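Local atomic coordinates of DUF115 domain-containing protein (Magnetospirillum magneticum AMB-1, PDB entry 5MU5), a protein that probably transfers sugars to flagellin as a Maf-family glycosyltransferase and is involved in forming the bacterial flagellum. Residues P168-R173 with L178-I183; R308-L311 with Q316-F319; S350-P355 with L372-L377; E556-M561 with Q631-M636. One frame throughout, in Å; residues are numbered along the deposited sequence.

Contact 1. Residues P168-R173 with L178-I183; sequences PLLETR and LRLNII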
loop_
_atom_site.group_PDB
_atom_site.type_symbol
_atom_site.label_atom_id
_atom_site.label_comp_id
_atom_site.label_asym_id
_atom_site.label_seq_id
_atom_site.Cartn_x
_atom_site.Cartn_y
_atom_site.Cartn_z
ATOM N N PRO A 168 7.751 26.912 17.530
ATOM C CA PRO A 168 8.020 25.612 18.136
ATOM C C PRO A 168 7.403 24.462 17.327
ATOM O O PRO A 168 7.984 23.393 17.261
ATOM C CB PRO A 168 7.367 25.728 19.512
ATOM C CG PRO A 168 7.339 27.195 19.802
ATOM C CD PRO A 168 7.041 27.809 18.465
ATOM N N LEU A 169 6.264 24.694 16.681
ATOM C CA LEU A 169 5.672 23.676 15.813
ATOM C C LEU A 169 6.510 23.450 14.566
ATOM O O LEU A 169 6.894 22.320 14.258
ATOM C CB LEU A 169 4.261 24.079 15.401
ATOM C CG LEU A 169 3.257 24.072 16.543
ATOM C CD1 LEU A 169 1.914 24.637 16.107
ATOM C CD2 LEU A 169 3.097 22.645 17.020
ATOM N N LEU A 170 6.803 24.533 13.851
ATOM C CA LEU A 170 7.597 24.446 12.631
ATOM C C LEU A 170 8.988 23.883 12.877
ATOM O O LEU A 170 9.538 23.195 12.027
ATOM C CB LEU A 170 7.690 25.817 11.976
ATOM C CG LEU A 170 6.372 26.245 11.352
ATOM C CD1 LEU A 170 6.287 27.754 11.243
ATOM C CD2 LEU A 170 6.210 25.567 9.998
ATOM N N GLU A 171 9.540 24.184 14.049
ATOM C CA GLU A 171 10.851 23.689 14.449
ATOM C C GLU A 171 10.948 22.156 14.396
ATOM O O GLU A 171 12.024 21.630 14.192
ATOM C CB GLU A 171 11.188 24.187 15.864
ATOM C CG GLU A 171 12.667 24.193 16.189
ATOM C CD GLU A 171 13.458 25.042 15.209
ATOM O OE1 GLU A 171 13.034 26.182 14.902
ATOM O OE2 GLU A 171 14.499 24.561 14.737
ATOM N N THR A 172 9.824 21.451 14.576
ATOM C CA THR A 172 9.789 19.968 14.486
ATOM C C THR A 172 10.061 19.429 13.083
ATOM O O THR A 172 10.358 18.240 12.925
ATOM C CB THR A 172 8.437 19.393 14.958
ATOM O OG1 THR A 172 7.361 19.909 14.158
ATOM C CG2 THR A 172 8.170 19.749 16.429
ATOM N N ARG A 173 9.946 20.283 12.067
ATOM C CA ARG A 173 10.265 19.910 10.688
ATOM C C ARG A 173 11.734 19.969 10.369
ATOM O O ARG A 173 12.133 19.490 9.315
ATOM C CB ARG A 173 9.570 20.846 9.702
ATOM C CG ARG A 173 8.074 20.676 9.685
ATOM C CD ARG A 173 7.441 21.746 8.849
ATOM N NE ARG A 173 7.917 21.692 7.476
ATOM C CZ ARG A 173 7.367 20.972 6.512
ATOM N NH1 ARG A 173 6.310 20.214 6.747
ATOM N NH2 ARG A 173 7.878 21.018 5.302
ATOM N N LEU A 178 8.320 15.722 7.602
ATOM C CA LEU A 178 7.101 14.935 7.638
ATOM C C LEU A 178 6.424 14.908 9.001
ATOM O O LEU A 178 5.354 14.346 9.124
ATOM C CB LEU A 178 7.387 13.500 7.160
ATOM C CG LEU A 178 7.972 13.487 5.736
ATOM C CD1 LEU A 178 8.631 12.157 5.349
ATOM C CD2 LEU A 178 6.890 13.912 4.745
ATOM N N ARG A 179 7.023 15.497 10.024
ATOM C CA ARG A 179 6.369 15.570 11.348
ATOM C C ARG A 179 5.298 16.667 11.496
ATOM O O ARG A 179 4.521 16.630 12.453
ATOM C CB ARG A 179 7.406 15.721 12.450
ATOM C CG ARG A 179 8.231 14.466 12.652
ATOM C CD ARG A 179 9.267 14.688 13.729
ATOM N NE ARG A 179 8.595 15.213 14.893
ATOM C CZ ARG A 179 9.190 15.634 15.989
ATOM N NH1 ARG A 179 10.494 15.580 16.122
ATOM N NH2 ARG A 179 8.450 16.107 16.966
ATOM N N LEU A 180 5.269 17.647 10.592
ATOM C CA LEU A 180 4.233 18.673 10.606
ATOM C C LEU A 180 3.727 18.847 9.201
ATOM O O LEU A 180 4.498 19.137 8.293
ATOM C CB LEU A 180 4.753 20.010 11.088
ATOM C CG LEU A 180 3.737 21.152 11.100
ATOM C CD1 LEU A 180 2.727 20.978 12.202
ATOM C CD2 LEU A 180 4.462 22.481 11.287
ATOM N N ASN A 181 2.430 18.674 9.033
ATOM C CA ASN A 181 1.780 18.807 7.741
ATOM C C ASN A 181 0.627 19.776 7.882
ATOM O O ASN A 181 -0.127 19.699 8.845
ATOM C CB ASN A 181 1.231 17.452 7.299
ATOM C CG ASN A 181 2.324 16.457 7.024
ATOM O OD1 ASN A 181 2.964 16.509 5.986
ATOM N ND2 ASN A 181 2.567 15.561 7.961
ATOM N N ILE A 182 0.520 20.714 6.951
ATOM C CA ILE A 182 -0.614 21.617 6.909
ATOM C C ILE A 182 -1.266 21.380 5.571
ATOM O O ILE A 182 -0.647 21.542 4.549
ATOM C CB ILE A 182 -0.187 23.064 7.065
ATOM C CG1 ILE A 182 0.460 23.234 8.452
ATOM C CG2 ILE A 182 -1.390 23.987 6.894
ATOM C CD1 ILE A 182 1.041 24.605 8.692
ATOM N N ILE A 183 -2.528 20.980 5.599
ATOM C CA ILE A 183 -3.236 20.573 4.415
ATOM C C ILE A 183 -4.305 21.599 4.145
ATOM O O ILE A 183 -5.232 21.744 4.918
ATOM C CB ILE A 183 -3.843 19.182 4.677
ATOM C CG1 ILE A 183 -2.719 18.153 4.878
ATOM C CG2 ILE A 183 -4.785 18.772 3.559
ATOM C CD1 ILE A 183 -3.152 16.898 5.624
HETATM O O HOH W 1 5.335 17.823 14.651
#
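Leu169 meets Leu180 mainly through its backbone. Its carbonyl O lies 3.8 Å from Leu180 CD2, while its side chain extends to Leu135 and Leu139 of helix 134-142. Leu170 starts out away from the strand, but its CD2 swings back to touch Leu180 CD2 at 3.8 Å. Leu180 can reach both residues because its CG is anti to the backbone N (chi1 179°). The two segments belong to a beta-alpha-beta crossover. Helix 166-171 lies on the connection from strand 146-150 to strand 180-183, an outer strand of a four-stranded parallel sheet in the Maf N-terminal region. Thr172 CB sits 3.8 Å above one face of the Arg179 guanidinium, offset toward the rim, and Thr172 CG2 is 3.7 Å from Arg179 NH2. Arg179 NE binds Ala145 O. A water joins Thr172 OG1 to the carbonyl O of Arg179. Arg173 crosses Leu180 at about a right angle, its CG 3.7 Å from Leu180 CB. A bend at chi3 (60°) turns the guanidinium toward the strand. Arg173 NH1 makes a weak 2.6 Å bond to Leu180 O (129° at the hydrogen). Its NE binds Leu22 O, and a 1,2-ethanediol, probably from the crystallisation liquor, lies about 4 Å from the side chain.

Contact 2. Residues R308-L311 with Q316-F319; sequences RVLL and QPDF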
loop_
_atom_site.group_PDB
_atom_site.type_symbol
_atom_site.label_atom_id
_atom_site.label_comp_id
_atom_site.label_asym_id
_atom_site.label_seq_id
_atom_site.Cartn_x
_atom_site.Cartn_y
_atom_site.Cartn_z
ATOM N N ARG A 308 -7.356 -23.834 -18.940
ATOM C CA ARG A 308 -8.129 -25.072 -18.947
ATOM C C ARG A 308 -9.237 -25.065 -20.000
ATOM O O ARG A 308 -9.332 -25.992 -20.798
ATOM C CB ARG A 308 -8.710 -25.341 -17.552
ATOM C CG ARG A 308 -9.476 -26.631 -17.458
ATOM C CD ARG A 308 -9.894 -26.958 -16.024
ATOM N NE ARG A 308 -8.795 -27.452 -15.176
ATOM C CZ ARG A 308 -8.224 -28.659 -15.279
ATOM N NH1 ARG A 308 -8.609 -29.526 -16.221
ATOM N NH2 ARG A 308 -7.247 -28.995 -14.447
ATOM N N VAL A 309 -10.053 -24.014 -20.022
ATOM C CA VAL A 309 -11.180 -23.939 -20.953
ATOM C C VAL A 309 -10.717 -23.696 -22.400
ATOM O O VAL A 309 -11.296 -24.221 -23.352
ATOM C CB VAL A 309 -12.253 -22.903 -20.507
ATOM C CG1 VAL A 309 -11.730 -21.468 -20.517
ATOM C CG2 VAL A 309 -13.495 -23.028 -21.394
ATOM N N LEU A 310 -9.660 -22.920 -22.571
ATOM C CA LEU A 310 -9.114 -22.710 -23.895
ATOM C C LEU A 310 -8.597 -24.038 -24.434
ATOM O O LEU A 310 -9.009 -24.473 -25.523
ATOM C CB LEU A 310 -8.005 -21.656 -23.876
ATOM C CG LEU A 310 -8.475 -20.283 -23.414
ATOM C CD1 LEU A 310 -7.308 -19.367 -23.141
ATOM C CD2 LEU A 310 -9.400 -19.658 -24.437
ATOM N N LEU A 311 -7.732 -24.700 -23.667
ATOM C CA LEU A 311 -7.125 -25.941 -24.144
ATOM C C LEU A 311 -8.140 -27.067 -24.357
ATOM O O LEU A 311 -8.065 -27.760 -25.356
ATOM C CB LEU A 311 -6.001 -26.398 -23.214
ATOM C CG LEU A 311 -4.792 -25.468 -23.172
ATOM C CD1 LEU A 311 -3.886 -25.825 -21.999
ATOM C CD2 LEU A 311 -4.014 -25.495 -24.483
ATOM N N GLN A 316 -5.201 -22.604 -28.667
ATOM C CA GLN A 316 -3.816 -22.508 -28.221
ATOM C C GLN A 316 -3.490 -21.101 -27.686
ATOM O O GLN A 316 -3.453 -20.152 -28.435
ATOM C CB GLN A 316 -2.888 -22.850 -29.393
ATOM C CG GLN A 316 -1.398 -22.673 -29.120
ATOM C CD GLN A 316 -0.882 -23.589 -28.021
ATOM O OE1 GLN A 316 -1.088 -24.801 -28.063
ATOM N NE2 GLN A 316 -0.196 -23.016 -27.037
ATOM N N PRO A 317 -3.265 -20.965 -26.374
ATOM C CA PRO A 317 -2.751 -19.681 -25.913
ATOM C C PRO A 317 -1.391 -19.369 -26.531
ATOM O O PRO A 317 -0.575 -20.262 -26.696
ATOM C CB PRO A 317 -2.557 -19.877 -24.408
ATOM C CG PRO A 317 -3.311 -21.083 -24.048
ATOM C CD PRO A 317 -3.488 -21.912 -25.276
ATOM N N ASP A 318 -1.153 -18.112 -26.861
ATOM C CA ASP A 318 0.151 -17.668 -27.311
ATOM C C ASP A 318 0.967 -17.358 -26.070
ATOM O O ASP A 318 2.154 -17.679 -25.981
ATOM C CB ASP A 318 -0.012 -16.456 -28.203
ATOM C CG ASP A 318 -0.764 -16.792 -29.518
ATOM O OD1 ASP A 318 -0.153 -17.472 -30.373
ATOM O OD2 ASP A 318 -1.942 -16.363 -29.703
ATOM N N PHE A 319 0.309 -16.754 -25.086
ATOM C CA PHE A 319 0.940 -16.471 -23.805
ATOM C C PHE A 319 0.094 -16.988 -22.678
ATOM O O PHE A 319 -1.130 -16.921 -22.751
ATOM C CB PHE A 319 1.204 -14.979 -23.636
ATOM C CG PHE A 319 2.140 -14.434 -24.664
ATOM C CD1 PHE A 319 3.483 -14.779 -24.635
ATOM C CD2 PHE A 319 1.684 -13.610 -25.680
ATOM C CE1 PHE A 319 4.367 -14.297 -25.585
ATOM C CE2 PHE A 319 2.557 -13.126 -26.636
ATOM C CZ PHE A 319 3.903 -13.482 -26.590
#
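Leu311 packs against Pro317 with one of its two methyl branches. Its CB is too far from the proline ring to touch it. The first torsion places CG beside the backbone N and anti to the carbonyl carbon (chi1 -66°), which directs the branch point toward the ring. CG itself comes to 4.3 Å from Pro317 CD. CD2 completes the approach, at 3.7 Å from Pro317 CD, while CD1 stands farther from the ring. The two side chains cross at about a right angle. The Leu311 side chain also touches Val336 and Phe340 of helix 327-340, and Phe342. Leu310 adds a looser apolar contact, with CD1 4.4 Å from Pro317 CG. It also packs on Ile300 and Ser302 of strand 299-303. The loop is held by the neighbouring amide: Gln316 NE2 donates to Pro317 O at 2.8 Å, with an angle of 153° at the hydrogen. The same NE2 also bonds to Phe342 O, so two carbonyls fix the amide. The loop here returns the chain from helix 307-312 to strand 319-322, next to strand 299-303. This is the helix-to-strand turn of a beta-alpha-beta crossover in the Rossmann-like, MptE-like part of the protein.

Contact 3. Residues S350-P355 with L372-L377; sequences SNTVDP and LSSYAL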
loop_
_atom_site.group_PDB
_atom_site.type_symbol
_atom_site.label_atom_id
_atom_site.label_comp_id
_atom_site.label_asym_id
_atom_site.label_seq_id
_atom_site.Cartn_x
_atom_site.Cartn_y
_atom_site.Cartn_z
ATOM N N SER A 350 5.588 -13.284 -13.185
ATOM C CA SER A 350 6.340 -12.531 -12.212
ATOM C C SER A 350 7.637 -13.282 -11.874
ATOM O O SER A 350 7.672 -14.515 -11.865
ATOM C CB SER A 350 5.496 -12.371 -10.954
ATOM O OG SER A 350 6.318 -12.065 -9.861
ATOM N N ASN A 351 8.693 -12.542 -11.556
ATOM C CA ASN A 351 9.940 -13.172 -11.167
ATOM C C ASN A 351 9.829 -14.034 -9.916
ATOM O O ASN A 351 10.701 -14.862 -9.655
ATOM C CB ASN A 351 11.060 -12.140 -10.994
ATOM C CG ASN A 351 10.747 -11.071 -9.956
ATOM O OD1 ASN A 351 9.689 -10.405 -9.985
ATOM N ND2 ASN A 351 11.698 -10.865 -9.048
ATOM N N THR A 352 8.743 -13.862 -9.161
ATOM C CA THR A 352 8.536 -14.621 -7.944
ATOM C C THR A 352 7.627 -15.833 -8.098
ATOM O O THR A 352 7.260 -16.426 -7.103
ATOM C CB THR A 352 7.930 -13.734 -6.861
ATOM O OG1 THR A 352 6.672 -13.266 -7.316
ATOM C CG2 THR A 352 8.866 -12.545 -6.540
ATOM N N VAL A 353 7.255 -16.220 -9.318
ATOM C CA VAL A 353 6.450 -17.432 -9.458
ATOM C C VAL A 353 7.269 -18.661 -9.057
ATOM O O VAL A 353 8.513 -18.632 -9.050
ATOM C CB VAL A 353 5.874 -17.624 -10.875
ATOM C CG1 VAL A 353 5.004 -16.431 -11.236
ATOM C CG2 VAL A 353 6.966 -17.885 -11.925
ATOM N N ASP A 354 6.578 -19.746 -8.723
ATOM C CA ASP A 354 7.276 -20.963 -8.318
ATOM C C ASP A 354 8.332 -21.374 -9.369
ATOM O O ASP A 354 8.024 -21.469 -10.534
ATOM C CB ASP A 354 6.272 -22.094 -8.077
ATOM C CG ASP A 354 6.883 -23.285 -7.308
ATOM O OD1 ASP A 354 7.630 -24.080 -7.928
ATOM O OD2 ASP A 354 6.589 -23.421 -6.092
ATOM N N PRO A 355 9.578 -21.632 -8.957
ATOM C CA PRO A 355 10.616 -22.027 -9.930
ATOM C C PRO A 355 10.277 -23.223 -10.799
ATOM O O PRO A 355 10.800 -23.326 -11.901
ATOM C CB PRO A 355 11.814 -22.382 -9.052
ATOM C CG PRO A 355 11.599 -21.638 -7.796
ATOM C CD PRO A 355 10.115 -21.550 -7.587
ATOM N N LEU A 372 9.014 -5.335 -3.437
ATOM C CA LEU A 372 9.365 -6.582 -2.764
ATOM C C LEU A 372 10.870 -6.627 -2.654
ATOM O O LEU A 372 11.553 -5.935 -3.389
ATOM C CB LEU A 372 8.880 -7.801 -3.566
ATOM C CG LEU A 372 7.370 -7.987 -3.756
ATOM C CD1 LEU A 372 7.060 -9.046 -4.815
ATOM C CD2 LEU A 372 6.692 -8.361 -2.452
ATOM N N SER A 373 11.377 -7.449 -1.741
ATOM C CA SER A 373 12.810 -7.674 -1.605
ATOM C C SER A 373 13.417 -8.198 -2.918
ATOM O O SER A 373 14.522 -7.850 -3.271
ATOM C CB SER A 373 13.079 -8.701 -0.498
ATOM O OG SER A 373 12.435 -9.945 -0.781
ATOM N N SER A 374 12.673 -9.031 -3.631
ATOM C CA SER A 374 13.117 -9.595 -4.893
ATOM C C SER A 374 13.265 -8.532 -5.979
ATOM O O SER A 374 14.068 -8.692 -6.892
ATOM C CB SER A 374 12.118 -10.654 -5.345
ATOM O OG SER A 374 10.795 -10.151 -5.241
ATOM N N TYR A 375 12.474 -7.465 -5.899
ATOM C CA TYR A 375 12.586 -6.379 -6.863
ATOM C C TYR A 375 13.900 -5.644 -6.645
ATOM O O TYR A 375 14.694 -5.459 -7.563
ATOM C CB TYR A 375 11.422 -5.389 -6.736
ATOM C CG TYR A 375 11.496 -4.314 -7.780
ATOM C CD1 TYR A 375 11.049 -4.559 -9.082
ATOM C CD2 TYR A 375 12.040 -3.058 -7.489
ATOM C CE1 TYR A 375 11.123 -3.588 -10.059
ATOM C CE2 TYR A 375 12.131 -2.080 -8.464
ATOM C CZ TYR A 375 11.675 -2.355 -9.751
ATOM O OH TYR A 375 11.757 -1.402 -10.740
ATOM N N ALA A 376 14.140 -5.248 -5.406
ATOM C CA ALA A 376 15.318 -4.485 -5.083
ATOM C C ALA A 376 16.573 -5.283 -5.367
ATOM O O ALA A 376 17.574 -4.735 -5.777
ATOM C CB ALA A 376 15.280 -4.072 -3.618
ATOM N N LEU A 377 16.529 -6.584 -5.150
ATOM C CA LEU A 377 17.734 -7.368 -5.279
ATOM C C LEU A 377 18.005 -7.729 -6.751
ATOM O O LEU A 377 19.121 -7.546 -7.245
ATOM C CB LEU A 377 17.628 -8.602 -4.387
ATOM C CG LEU A 377 18.949 -9.203 -3.897
ATOM C CD1 LEU A 377 18.678 -10.341 -2.919
ATOM C CD2 LEU A 377 19.791 -9.702 -5.065
HETATM O O HOH W 2 10.247 -8.944 -7.488
#
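Leu372 touches Thr352 at the start of the second segment, methyl to methyl: Leu372 CD1 lies 4.3 Å from Thr352 CG2. Leu372 is also the N-cap residue of helix 373-378. Its carbonyl O receives weak bonds from the backbone N of Tyr375 and of Ala376. Ser373 faces elsewhere: its backbone N bonds to Glu245 and its hydroxyl to Thr249, both on helix 242-257. Ser374 is the main contact residue of this segment. Its OG is set between the backbone N and the carbonyl carbon (chi1 48°) and comes to 3.3 Å from Thr352 CG2. The Ser374 CB lies 3.7 Å from Asn351 ND2. No direct hydrogen bond crosses the contact. A water does the joining instead, 2.9 Å from Asn351 ND2, whose proton it accepts, and 2.6 Å from Ser374 OG. Asn351 is fixed from outside as well: ND2 binds Ser252 OG and OD1 receives Arg369 N. Its amide is therefore pinned at both ends, and this buried polar group is well supplied with partners. Thr352 OG1 shares a 2.8 Å hydrogen bond with Ser350 OG, which leaves CG2 as the branch presented to the helix. Residues Ser350 to Val353 form a type I beta turn, closed by Val353 N bonding to Ser350 O. The turn follows the C-terminal end of strand 346-350, and helix 373-378 follows the next strand over, 363-367. Loops at this end of a parallel sheet commonly line the ligand site in Rossmann-like folds, but no such role is established for these residues.

Contact 4. Residues E556-M561 with Q631-M636; sequences ECAQAM and QMIRVM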
loop_
_atom_site.group_PDB
_atom_site.type_symbol
_atom_site.label_atom_id
_atom_site.label_comp_id
_atom_site.label_asym_id
_atom_site.label_seq_id
_atom_site.Cartn_x
_atom_site.Cartn_y
_atom_site.Cartn_z
ATOM N N GLU A 556 21.131 -2.372 14.369
ATOM C CA GLU A 556 20.846 -0.944 14.578
ATOM C C GLU A 556 19.463 -0.721 15.215
ATOM O O GLU A 556 19.296 0.190 16.025
ATOM C CB GLU A 556 21.016 -0.147 13.264
ATOM C CG GLU A 556 22.476 -0.021 12.816
ATOM C CD GLU A 556 22.662 0.519 11.392
ATOM O OE1 GLU A 556 21.663 0.638 10.642
ATOM O OE2 GLU A 556 23.825 0.819 11.006
ATOM N N CYS A 557 18.495 -1.576 14.892
ATOM C CA CYS A 557 17.167 -1.500 15.516
ATOM C C CYS A 557 17.182 -1.973 16.958
ATOM O O CYS A 557 16.437 -1.454 17.777
ATOM C CB CYS A 557 16.147 -2.338 14.752
ATOM S SG CYS A 557 15.916 -1.832 13.038
ATOM N N ALA A 558 18.005 -2.978 17.250
ATOM C CA ALA A 558 18.153 -3.491 18.601
ATOM C C ALA A 558 18.734 -2.388 19.458
ATOM O O ALA A 558 18.236 -2.098 20.558
ATOM C CB ALA A 558 19.068 -4.701 18.616
ATOM N N GLN A 559 19.757 -1.736 18.926
ATOM C CA GLN A 559 20.433 -0.651 19.632
ATOM C C GLN A 559 19.497 0.541 19.891
ATOM O O GLN A 559 19.539 1.163 20.960
ATOM C CB GLN A 559 21.650 -0.196 18.815
ATOM C CG GLN A 559 22.516 0.855 19.496
ATOM C CD GLN A 559 23.092 0.354 20.807
ATOM O OE1 GLN A 559 23.502 -0.798 20.910
ATOM N NE2 GLN A 559 23.117 1.211 21.815
ATOM N N ALA A 560 18.655 0.847 18.904
ATOM C CA ALA A 560 17.655 1.911 19.020
ATOM C C ALA A 560 16.712 1.639 20.176
ATOM O O ALA A 560 16.428 2.525 20.958
ATOM C CB ALA A 560 16.865 2.037 17.729
ATOM N N MET A 561 16.231 0.406 20.282
ATOM C CA MET A 561 15.381 0.001 21.408
ATOM C C MET A 561 16.119 0.204 22.750
ATOM O O MET A 561 15.539 0.737 23.695
ATOM C CB MET A 561 14.915 -1.460 21.216
ATOM C CG MET A 561 14.245 -2.103 22.416
ATOM S SD MET A 561 12.746 -1.227 22.919
ATOM C CE MET A 561 11.635 -1.801 21.629
ATOM N N GLN A 631 15.256 -10.593 21.826
ATOM C CA GLN A 631 15.120 -12.002 21.481
ATOM C C GLN A 631 14.548 -12.144 20.070
ATOM O O GLN A 631 15.011 -12.978 19.304
ATOM C CB GLN A 631 14.282 -12.773 22.494
ATOM C CG GLN A 631 15.065 -13.192 23.734
ATOM C CD GLN A 631 14.217 -13.940 24.766
ATOM O OE1 GLN A 631 13.301 -14.704 24.422
ATOM N NE2 GLN A 631 14.523 -13.723 26.045
ATOM N N MET A 632 13.568 -11.315 19.718
ATOM C CA MET A 632 13.001 -11.354 18.380
ATOM C C MET A 632 14.067 -11.049 17.330
ATOM O O MET A 632 14.196 -11.765 16.326
ATOM C CB MET A 632 11.872 -10.348 18.241
ATOM C CG MET A 632 11.087 -10.482 16.953
ATOM S SD MET A 632 9.799 -9.245 16.781
ATOM C CE MET A 632 10.799 -7.808 16.436
ATOM N N ILE A 633 14.826 -9.985 17.566
ATOM C CA ILE A 633 15.874 -9.592 16.636
ATOM C C ILE A 633 16.956 -10.675 16.539
ATOM O O ILE A 633 17.488 -10.912 15.457
ATOM C CB ILE A 633 16.390 -8.177 16.966
ATOM C CG1 ILE A 633 15.369 -7.190 16.399
ATOM C CG2 ILE A 633 17.765 -7.937 16.366
ATOM C CD1 ILE A 633 15.589 -5.740 16.742
ATOM N N ARG A 634 17.231 -11.354 17.646
ATOM C CA ARG A 634 18.163 -12.494 17.654
ATOM C C ARG A 634 17.660 -13.662 16.786
ATOM O O ARG A 634 18.407 -14.206 15.964
ATOM C CB ARG A 634 18.410 -12.966 19.097
ATOM C CG ARG A 634 19.246 -14.225 19.211
ATOM C CD ARG A 634 19.715 -14.505 20.633
ATOM N NE ARG A 634 20.720 -15.572 20.598
ATOM C CZ ARG A 634 20.456 -16.877 20.516
ATOM N NH1 ARG A 634 19.201 -17.324 20.492
ATOM N NH2 ARG A 634 21.462 -17.749 20.457
ATOM N N VAL A 635 16.410 -14.064 16.984
ATOM C CA VAL A 635 15.812 -15.103 16.156
ATOM C C VAL A 635 15.813 -14.702 14.660
ATOM O O VAL A 635 16.141 -15.513 13.798
ATOM C CB VAL A 635 14.372 -15.429 16.619
ATOM C CG1 VAL A 635 13.621 -16.252 15.574
ATOM C CG2 VAL A 635 14.399 -16.156 17.959
ATOM N N MET A 636 15.459 -13.459 14.359
ATOM C CA MET A 636 15.453 -12.984 12.982
ATOM C C MET A 636 16.863 -13.026 12.377
ATOM O O MET A 636 17.051 -13.399 11.219
ATOM C CB MET A 636 14.927 -11.551 12.900
ATOM C CG MET A 636 13.459 -11.411 13.241
ATOM S SD MET A 636 12.882 -9.702 13.193
ATOM C CE MET A 636 12.716 -9.466 11.423
#
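Ile633, which meets Ala558 across the contact, has its carbonyl O bound by the hydroxyl OG1 of Thr637, one turn further along its own helix. That bond is internal to helix 618-646, and no hydrogen bond crosses to the other helix. Contact between the helices is made by the Ile633 side chain. Its CG1 stands beside the backbone N and anti to the carbonyl carbon (chi1 -79°), and the chain then runs on extended to CD1 (chi2 173°). This carries the CD1 methyl onto the backbone of the facing helix. It lies 3.7 Å from Ala558 N and 3.9 Å from Ala558 CA. The same methyl is 4.1 Å from Ala558 CB and 4.0 Å from Cys557 CB. The second branch, CG2, also approaches Ala558 CB, at 4.2 Å. The small alanine thus lets the methyl come right up to the main chain, and the CA atoms of Ala558 and Ile633 are 6.8 Å apart. Cys557 touches with CB and not with sulfur. Its SG is anti to the carbonyl carbon, on the side of the backbone N, and the side chain packs on Leu575, Leu579 and Leu598. The two segments run in roughly opposite directions, and all three touching residues are buried. They pair helix 546-564 with helix 618-646 in the Maf helical bundle. Helix 568-579 packs against Cys557, helix 589-609 meets both Cys557 and Met632, and helix 92-107 of the N-terminal region covers Met632 and Met636.

In the fold
The four contacts follow one another along the chain. Contact 1 lies in the N-terminal region, contacts 2 and 3 in the MptE-like region, and contact 4 in the C-terminal helical bundle. Contacts 2 and 3 share the ten-stranded sheet, with centres about 25 Å apart and nearest atoms about 11 Å apart. Contact 4 is about 26 Å from contact 3 and about 30 Å from contact 1, centre to centre. Contacts 1 and 2 are farthest apart, about 56 Å between centres, on opposite sides of the chain's centre. Helix 589-609 links contacts 3 and 4: it touches Ser373 and Leu377 as well as Cys557 and Met632. No active site is identified to place them against.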